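Local coordinates for pullulanase (Klebsiella oxytoca, PDB 2YOC), which probably hydrolyses the alpha-1,6-glucosidic linkages of pullulan and related branched alpha-glucans as a secreted, calcium-binding glycosyl hydrolase, at residues R1008-A1022 against G1042-L1056. Numbering follows the deposited sequence.
Sequences RTLNEFAGETLQLSA and GTVTLPAWSVAVLEL
The amide of Gln1019 and the carboxylate of Glu1055 cross at a slant, their planes 47° apart, with NE2 of Gln1019 4.0 Å from OE2 of Glu1055. Gln1019 sets CG between its backbone N and carbonyl carbon (chi1 66°), 4.1 Å from CG of Glu1055. The carboxylate's stronger partner is Arg993, in a salt bridge through OE2; a water also donates to OE2 and bonds OG of Ser1021, the N-cap of helix 1022-1027. The Phe1013 ring carries CB of Glu1012 over the centre of one face and CD2 of Leu1010 at its edge, in plane.

The setting is the C-terminal beta sandwich seen in this glycosidase family: each segment passes from one sheet to the other, pairing antiparallel in both. Strands 1008-1010 and 1044-1046 share four backbone hydrogen bonds, including Leu1010 N to Val1044 O at 2.7 Å. At the other sheet's edge, Gln1019 and Glu1055 bond reciprocally, the Glu1055 N to Gln1019 O bond measuring 2.8 Å. Between the layers, Leu1010 CD1 meets Leu1046 CD1 at 3.5 Å, while Leu1018 reaches CB of Leu1054 with CD1 (4.3 Å) and CG of Leu1056 with CD2 (4.2 Å).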
ATOM      1  N   ARG B1008      24.626  13.588 -16.386  1.00 82.34           N
ATOM      2  CA  ARG B1008      23.518  14.198 -15.656  1.00 81.85           C
ATOM      3  C   ARG B1008      23.801  15.530 -15.014  1.00 86.66           C
ATOM      4  O   ARG B1008      24.960  15.948 -14.939  1.00 86.91           O
ATOM      5  CB  ARG B1008      22.944  13.208 -14.636  1.00 79.93           C
ATOM      6  CG  ARG B1008      21.662  12.539 -15.096  1.00 87.50           C
ATOM      7  CD  ARG B1008      21.891  11.441 -16.125  1.00 88.09           C
ATOM      8  NE  ARG B1008      20.658  10.716 -16.419  1.00 92.94           N
ATOM      9  CZ  ARG B1008      20.182   9.720 -15.679  1.00 98.28           C
ATOM     10  NH1 ARG B1008      20.823   9.333 -14.579  1.00 83.26           N
ATOM     11  NH2 ARG B1008      19.046   9.115 -16.020  1.00 72.03           N
ATOM     12  N   THR B1009      22.728  16.222 -14.569  1.00 83.19           N
ATOM     13  CA  THR B1009      22.840  17.542 -13.949  1.00 82.74           C
ATOM     14  C   THR B1009      22.209  17.627 -12.543  1.00 82.81           C
ATOM     15  O   THR B1009      21.197  16.967 -12.251  1.00 81.49           O
ATOM     16  CB  THR B1009      22.477  18.649 -14.946  1.00 92.83           C
ATOM     17  OG1 THR B1009      22.980  18.302 -16.240  1.00 91.03           O
ATOM     18  CG2 THR B1009      23.073  19.978 -14.564  1.00 94.33           C
ATOM     19  N   LEU B1010      22.856  18.409 -11.665  1.00 76.91           N
ATOM     20  CA  LEU B1010      22.458  18.574 -10.275  1.00 75.80           C
ATOM     21  C   LEU B1010      22.243  20.019  -9.933  1.00 82.84           C
ATOM     22  O   LEU B1010      23.195  20.752  -9.626  1.00 81.98           O
ATOM     23  CB  LEU B1010      23.495  17.934  -9.325  1.00 73.97           C
ATOM     24  CG  LEU B1010      23.245  16.495  -8.880  1.00 76.50           C
ATOM     25  CD1 LEU B1010      23.572  15.510  -9.970  1.00 75.17           C
ATOM     26  CD2 LEU B1010      24.095  16.158  -7.682  1.00 79.78           C
ATOM     27  N   ASN B1011      20.967  20.422  -9.971  1.00 83.58           N
ATOM     28  CA  ASN B1011      20.515  21.780  -9.653  1.00 86.60           C
ATOM     29  C   ASN B1011      19.939  21.853  -8.231  1.00 93.01           C
ATOM     30  O   ASN B1011      19.578  22.940  -7.754  1.00 93.06           O
ATOM     31  CB  ASN B1011      19.509  22.292 -10.689  1.00 93.54           C
ATOM     32  CG  ASN B1011      19.801  21.964 -12.143  1.00132.90           C
ATOM     33  OD1 ASN B1011      20.934  21.701 -12.574  1.00129.76           O
ATOM     34  ND2 ASN B1011      18.739  21.924 -12.917  1.00129.23           N
ATOM     35  N   GLU B1012      19.877  20.678  -7.557  1.00 90.94           N
ATOM     36  CA  GLU B1012      19.399  20.498  -6.183  1.00 90.48           C
ATOM     37  C   GLU B1012      20.129  21.478  -5.228  1.00 95.94           C
ATOM     38  O   GLU B1012      19.488  22.189  -4.447  1.00 95.53           O
ATOM     39  CB  GLU B1012      19.610  19.039  -5.739  1.00 90.25           C
ATOM     40  CG  GLU B1012      18.536  18.056  -6.188  1.00105.05           C
ATOM     41  CD  GLU B1012      18.889  17.048  -7.269  1.00127.32           C
ATOM     42  OE1 GLU B1012      20.072  16.986  -7.670  1.00122.79           O
ATOM     43  OE2 GLU B1012      17.978  16.296  -7.691  1.00114.17           O
ATOM     44  N   PHE B1013      21.469  21.553  -5.358  1.00 93.30           N
ATOM     45  CA  PHE B1013      22.336  22.380  -4.518  1.00 93.09           C
ATOM     46  C   PHE B1013      22.530  23.765  -5.080  1.00 98.24           C
ATOM     47  O   PHE B1013      23.653  24.274  -5.205  1.00 96.78           O
ATOM     48  CB  PHE B1013      23.647  21.641  -4.201  1.00 93.60           C
ATOM     49  CG  PHE B1013      23.395  20.195  -3.855  1.00 93.66           C
ATOM     50  CD1 PHE B1013      22.756  19.846  -2.668  1.00 95.99           C
ATOM     51  CD2 PHE B1013      23.719  19.187  -4.750  1.00 95.56           C
ATOM     52  CE1 PHE B1013      22.472  18.512  -2.373  1.00 96.12           C
ATOM     53  CE2 PHE B1013      23.434  17.852  -4.454  1.00 97.65           C
ATOM     54  CZ  PHE B1013      22.818  17.522  -3.266  1.00 94.93           C
ATOM     55  N   ALA B1014      21.382  24.378  -5.400  1.00 97.74           N
ATOM     56  CA  ALA B1014      21.222  25.716  -5.958  1.00 99.39           C
ATOM     57  C   ALA B1014      21.904  26.756  -5.063  1.00102.07           C
ATOM     58  O   ALA B1014      21.494  26.955  -3.913  1.00101.00           O
ATOM     59  CB  ALA B1014      19.733  26.031  -6.108  1.00101.19           C
ATOM     60  N   GLY B1015      22.990  27.333  -5.577  1.00 97.90           N
ATOM     61  CA  GLY B1015      23.770  28.346  -4.877  1.00 97.36           C
ATOM     62  C   GLY B1015      24.584  27.836  -3.704  1.00 98.30           C
ATOM     63  O   GLY B1015      25.150  28.632  -2.949  1.00 98.52           O
ATOM     64  N   GLU B1016      24.645  26.515  -3.520  1.00 91.94           N
ATOM     65  CA  GLU B1016      25.436  25.943  -2.441  1.00 89.61           C
ATOM     66  C   GLU B1016      26.896  25.957  -2.871  1.00 92.73           C
ATOM     67  O   GLU B1016      27.215  25.680  -4.043  1.00 93.30           O
ATOM     68  CB  GLU B1016      24.976  24.522  -2.097  1.00 89.50           C
ATOM     69  CG  GLU B1016      23.619  24.458  -1.415  1.00 97.08           C
ATOM     70  CD  GLU B1016      23.607  24.611   0.091  1.00104.85           C
ATOM     71  OE1 GLU B1016      24.648  24.983   0.673  1.00 94.08           O
ATOM     72  OE2 GLU B1016      22.545  24.354   0.698  1.00 99.24           O
ATOM     73  N   THR B1017      27.770  26.369  -1.945  1.00 87.32           N
ATOM     74  CA  THR B1017      29.191  26.425  -2.219  1.00 85.87           C
ATOM     75  C   THR B1017      29.820  25.081  -1.886  1.00 85.36           C
ATOM     76  O   THR B1017      30.046  24.759  -0.722  1.00 85.32           O
ATOM     77  CB  THR B1017      29.812  27.713  -1.691  1.00 93.34           C
ATOM     78  OG1 THR B1017      29.242  28.790  -2.447  1.00 95.36           O
ATOM     79  CG2 THR B1017      31.321  27.739  -1.835  1.00 89.73           C
ATOM     80  N   LEU B1018      30.026  24.278  -2.939  1.00 77.82           N
ATOM     81  CA  LEU B1018      30.565  22.928  -2.905  1.00 73.76           C
ATOM     82  C   LEU B1018      31.893  22.846  -3.612  1.00 77.33           C
ATOM     83  O   LEU B1018      32.220  23.689  -4.441  1.00 79.88           O
ATOM     84  CB  LEU B1018      29.588  21.974  -3.599  1.00 72.74           C
ATOM     85  CG  LEU B1018      28.202  21.844  -3.003  1.00 76.10           C
ATOM     86  CD1 LEU B1018      27.315  21.111  -3.963  1.00 76.64           C
ATOM     87  CD2 LEU B1018      28.226  21.144  -1.645  1.00 74.74           C
ATOM     88  N   GLN B1019      32.656  21.825  -3.299  1.00 72.33           N
ATOM     89  CA  GLN B1019      33.942  21.552  -3.925  1.00 73.09           C
ATOM     90  C   GLN B1019      34.105  20.052  -3.986  1.00 79.70           C
ATOM     91  O   GLN B1019      33.570  19.342  -3.121  1.00 80.92           O
ATOM     92  CB  GLN B1019      35.127  22.233  -3.180  1.00 73.82           C
ATOM     93  CG  GLN B1019      35.422  21.721  -1.770  1.00 68.29           C
ATOM     94  CD  GLN B1019      36.224  22.680  -0.937  1.00 85.27           C
ATOM     95  OE1 GLN B1019      36.435  23.842  -1.289  1.00 83.63           O
ATOM     96  NE2 GLN B1019      36.647  22.223   0.227  1.00 81.80           N
ATOM     97  N   LEU B1020      34.800  19.565  -5.022  1.00 75.13           N
ATOM     98  CA  LEU B1020      35.061  18.143  -5.204  1.00 73.40           C
ATOM     99  C   LEU B1020      36.106  17.732  -4.170  1.00 73.34           C
ATOM    100  O   LEU B1020      36.925  18.563  -3.780  1.00 73.39           O
ATOM    101  CB  LEU B1020      35.580  17.916  -6.627  1.00 74.45           C
ATOM    102  CG  LEU B1020      35.771  16.480  -7.083  1.00 79.97           C
ATOM    103  CD1 LEU B1020      34.442  15.769  -7.248  1.00 81.09           C
ATOM    104  CD2 LEU B1020      36.575  16.428  -8.362  1.00 84.02           C
ATOM    105  N   SER B1021      36.068  16.482  -3.709  1.00 67.51           N
ATOM    106  CA  SER B1021      37.041  16.011  -2.733  1.00 67.03           C
ATOM    107  C   SER B1021      38.477  16.164  -3.252  1.00 72.78           C
ATOM    108  O   SER B1021      38.757  15.870  -4.433  1.00 71.59           O
ATOM    109  CB  SER B1021      36.797  14.548  -2.383  1.00 69.73           C
ATOM    110  OG  SER B1021      37.605  14.163  -1.279  1.00 79.04           O
ATOM    111  N   ALA B1022      39.387  16.612  -2.348  1.00 68.67           N
ATOM    112  CA  ALA B1022      40.814  16.756  -2.629  1.00 67.31           C
ATOM    113  C   ALA B1022      41.360  15.422  -3.128  1.00 70.78           C
ATOM    114  O   ALA B1022      42.141  15.419  -4.072  1.00 70.88           O
ATOM    115  CB  ALA B1022      41.551  17.174  -1.375  1.00 67.31           C
ATOM    116  N   GLY B1042      26.495  26.856  -8.237  1.00 92.39           N
ATOM    117  CA  GLY B1042      26.157  25.634  -7.505  1.00 89.92           C
ATOM    118  C   GLY B1042      25.601  24.474  -8.318  1.00 90.56           C
ATOM    119  O   GLY B1042      25.089  23.506  -7.733  1.00 89.35           O
ATOM    120  N   THR B1043      25.682  24.552  -9.671  1.00 84.84           N
ATOM    121  CA  THR B1043      25.198  23.480 -10.535  1.00 83.01           C
ATOM    122  C   THR B1043      26.288  22.492 -10.810  1.00 84.75           C
ATOM    123  O   THR B1043      27.412  22.877 -11.139  1.00 82.85           O
ATOM    124  CB  THR B1043      24.483  23.973 -11.782  1.00 89.17           C
ATOM    125  OG1 THR B1043      25.138  25.119 -12.276  1.00 97.26           O
ATOM    126  CG2 THR B1043      23.022  24.289 -11.538  1.00 85.65           C
ATOM    127  N   VAL B1044      25.956  21.202 -10.636  1.00 81.40           N
ATOM    128  CA  VAL B1044      26.895  20.105 -10.832  1.00 80.58           C
ATOM    129  C   VAL B1044      26.559  19.323 -12.091  1.00 85.15           C
ATOM    130  O   VAL B1044      25.408  18.916 -12.282  1.00 84.85           O
ATOM    131  CB  VAL B1044      27.003  19.182  -9.592  1.00 83.32           C
ATOM    132  CG1 VAL B1044      28.205  18.247  -9.693  1.00 82.02           C
ATOM    133  CG2 VAL B1044      27.073  19.996  -8.303  1.00 83.24           C
ATOM    134  N   THR B1045      27.570  19.125 -12.957  1.00 81.74           N
ATOM    135  CA  THR B1045      27.434  18.305 -14.156  1.00 81.35           C
ATOM    136  C   THR B1045      28.241  17.055 -13.887  1.00 82.71           C
ATOM    137  O   THR B1045      29.449  17.124 -13.626  1.00 80.83           O
ATOM    138  CB  THR B1045      27.886  19.002 -15.439  1.00 87.81           C
ATOM    139  OG1 THR B1045      27.870  20.415 -15.275  1.00 88.97           O
ATOM    140  CG2 THR B1045      27.039  18.604 -16.624  1.00 86.41           C
ATOM    141  N   LEU B1046      27.547  15.919 -13.887  1.00 78.39           N
ATOM    142  CA  LEU B1046      28.129  14.614 -13.644  1.00 76.40           C
ATOM    143  C   LEU B1046      28.268  13.809 -14.927  1.00 76.37           C
ATOM    144  O   LEU B1046      27.249  13.375 -15.481  1.00 74.36           O
ATOM    145  CB  LEU B1046      27.254  13.808 -12.682  1.00 75.94           C
ATOM    146  CG  LEU B1046      27.188  14.194 -11.240  1.00 80.28           C
ATOM    147  CD1 LEU B1046      26.211  13.292 -10.552  1.00 80.70           C
ATOM    148  CD2 LEU B1046      28.524  14.021 -10.566  1.00 80.00           C
ATOM    149  N   PRO B1047      29.515  13.492 -15.343  1.00 72.18           N
ATOM    150  CA  PRO B1047      29.712  12.611 -16.510  1.00 72.40           C
ATOM    151  C   PRO B1047      29.100  11.213 -16.313  1.00 75.07           C
ATOM    152  O   PRO B1047      28.745  10.842 -15.191  1.00 73.64           O
ATOM    153  CB  PRO B1047      31.241  12.509 -16.608  1.00 73.52           C
ATOM    154  CG  PRO B1047      31.744  13.706 -15.924  1.00 77.62           C
ATOM    155  CD  PRO B1047      30.810  13.918 -14.788  1.00 73.04           C
ATOM    156  N   ALA B1048      28.956  10.450 -17.408  1.00 71.00           N
ATOM    157  CA  ALA B1048      28.432   9.081 -17.378  1.00 69.01           C
ATOM    158  C   ALA B1048      29.377   8.172 -16.610  1.00 70.11           C
ATOM    159  O   ALA B1048      30.593   8.369 -16.674  1.00 68.90           O
ATOM    160  CB  ALA B1048      28.289   8.565 -18.786  1.00 70.56           C
ATOM    161  N   TRP B1049      28.805   7.177 -15.887  1.00 66.01           N
ATOM    162  CA  TRP B1049      29.491   6.167 -15.067  1.00 64.80           C
ATOM    163  C   TRP B1049      30.517   6.817 -14.155  1.00 69.06           C
ATOM    164  O   TRP B1049      31.711   6.522 -14.201  1.00 70.07           O
ATOM    165  CB  TRP B1049      30.055   5.037 -15.930  1.00 63.87           C
ATOM    166  CG  TRP B1049      29.035   4.523 -16.894  1.00 65.86           C
ATOM    167  CD1 TRP B1049      28.924   4.845 -18.212  1.00 70.08           C
ATOM    168  CD2 TRP B1049      27.881   3.738 -16.575  1.00 65.23           C
ATOM    169  NE1 TRP B1049      27.809   4.251 -18.751  1.00 69.77           N
ATOM    170  CE2 TRP B1049      27.150   3.565 -17.767  1.00 69.69           C
ATOM    171  CE3 TRP B1049      27.416   3.130 -15.405  1.00 65.88           C
ATOM    172  CZ2 TRP B1049      25.979   2.806 -17.825  1.00 68.97           C
ATOM    173  CZ3 TRP B1049      26.273   2.351 -15.469  1.00 67.77           C
ATOM    174  CH2 TRP B1049      25.560   2.206 -16.668  1.00 69.24           C
ATOM    175  N   SER B1050      30.039   7.749 -13.345  1.00 63.78           N
ATOM    176  CA  SER B1050      30.912   8.498 -12.479  1.00 62.65           C
ATOM    177  C   SER B1050      30.389   8.580 -11.064  1.00 66.40           C
ATOM    178  O   SER B1050      29.174   8.485 -10.820  1.00 65.80           O
ATOM    179  CB  SER B1050      31.134   9.897 -13.050  1.00 66.57           C
ATOM    180  OG  SER B1050      29.928  10.641 -13.118  1.00 76.59           O
ATOM    181  N   VAL B1051      31.338   8.763 -10.135  1.00 61.95           N
ATOM    182  CA  VAL B1051      31.106   8.936  -8.710  1.00 61.12           C
ATOM    183  C   VAL B1051      31.848  10.196  -8.175  1.00 63.06           C
ATOM    184  O   VAL B1051      33.046  10.359  -8.399  1.00 61.12           O
ATOM    185  CB  VAL B1051      31.250   7.630  -7.855  1.00 64.11           C
ATOM    186  CG1 VAL B1051      32.352   6.711  -8.363  1.00 63.48           C
ATOM    187  CG2 VAL B1051      31.429   7.927  -6.369  1.00 62.94           C
ATOM    188  N   ALA B1052      31.094  11.102  -7.527  1.00 60.27           N
ATOM    189  CA  ALA B1052      31.616  12.349  -6.975  1.00 60.80           C
ATOM    190  C   ALA B1052      31.285  12.535  -5.515  1.00 63.78           C
ATOM    191  O   ALA B1052      30.157  12.278  -5.090  1.00 65.68           O
ATOM    192  CB  ALA B1052      31.084  13.531  -7.758  1.00 62.83           C
ATOM    193  N   VAL B1053      32.257  13.005  -4.752  1.00 57.32           N
ATOM    194  CA  VAL B1053      32.055  13.330  -3.347  1.00 56.01           C
ATOM    195  C   VAL B1053      32.129  14.847  -3.298  1.00 62.36           C
ATOM    196  O   VAL B1053      33.212  15.421  -3.450  1.00 63.44           O
ATOM    197  CB  VAL B1053      33.053  12.641  -2.376  1.00 58.10           C
ATOM    198  CG1 VAL B1053      32.862  13.143  -0.960  1.00 56.81           C
ATOM    199  CG2 VAL B1053      32.902  11.125  -2.422  1.00 57.59           C
ATOM    200  N   LEU B1054      30.966  15.498  -3.214  1.00 58.63           N
ATOM    201  CA  LEU B1054      30.928  16.949  -3.165  1.00 59.63           C
ATOM    202  C   LEU B1054      30.863  17.319  -1.700  1.00 66.88           C
ATOM    203  O   LEU B1054      30.026  16.788  -0.962  1.00 67.87           O
ATOM    204  CB  LEU B1054      29.730  17.535  -3.945  1.00 60.23           C
ATOM    205  CG  LEU B1054      29.638  17.349  -5.488  1.00 64.11           C
ATOM    206  CD1 LEU B1054      30.967  17.003  -6.123  1.00 63.22           C
ATOM    207  CD2 LEU B1054      28.633  16.308  -5.829  1.00 66.73           C
ATOM    208  N   GLU B1055      31.795  18.163  -1.260  1.00 63.18           N
ATOM    209  CA  GLU B1055      31.865  18.559   0.131  1.00 63.17           C
ATOM    210  C   GLU B1055      31.532  20.016   0.346  1.00 69.49           C
ATOM    211  O   GLU B1055      31.903  20.867  -0.468  1.00 70.34           O
ATOM    212  CB  GLU B1055      33.205  18.168   0.778  1.00 63.97           C
ATOM    213  CG  GLU B1055      34.386  18.037  -0.167  1.00 73.55           C
ATOM    214  CD  GLU B1055      35.676  17.616   0.504  1.00 95.72           C
ATOM    215  OE1 GLU B1055      35.639  16.641   1.291  1.00 63.77           O
ATOM    216  OE2 GLU B1055      36.725  18.252   0.236  1.00 99.79           O
ATOM    217  N   LEU B1056      30.819  20.287   1.454  1.00 66.00           N
ATOM    218  CA  LEU B1056      30.374  21.604   1.894  1.00 66.92           C
ATOM    219  C   LEU B1056      31.388  22.114   2.938  1.00 71.61           C
ATOM    220  O   LEU B1056      31.328  21.703   4.104  1.00 71.82           O
ATOM    221  CB  LEU B1056      28.990  21.473   2.538  1.00 66.87           C
ATOM    222  CG  LEU B1056      27.961  22.547   2.272  1.00 72.93           C
ATOM    223  CD1 LEU B1056      26.763  22.334   3.162  1.00 73.70           C
ATOM    224  CD2 LEU B1056      28.510  23.950   2.529  1.00 76.88           C
TER
HETATM  225  O   HOH W   1      38.766  15.863   0.796  1.00 59.97           O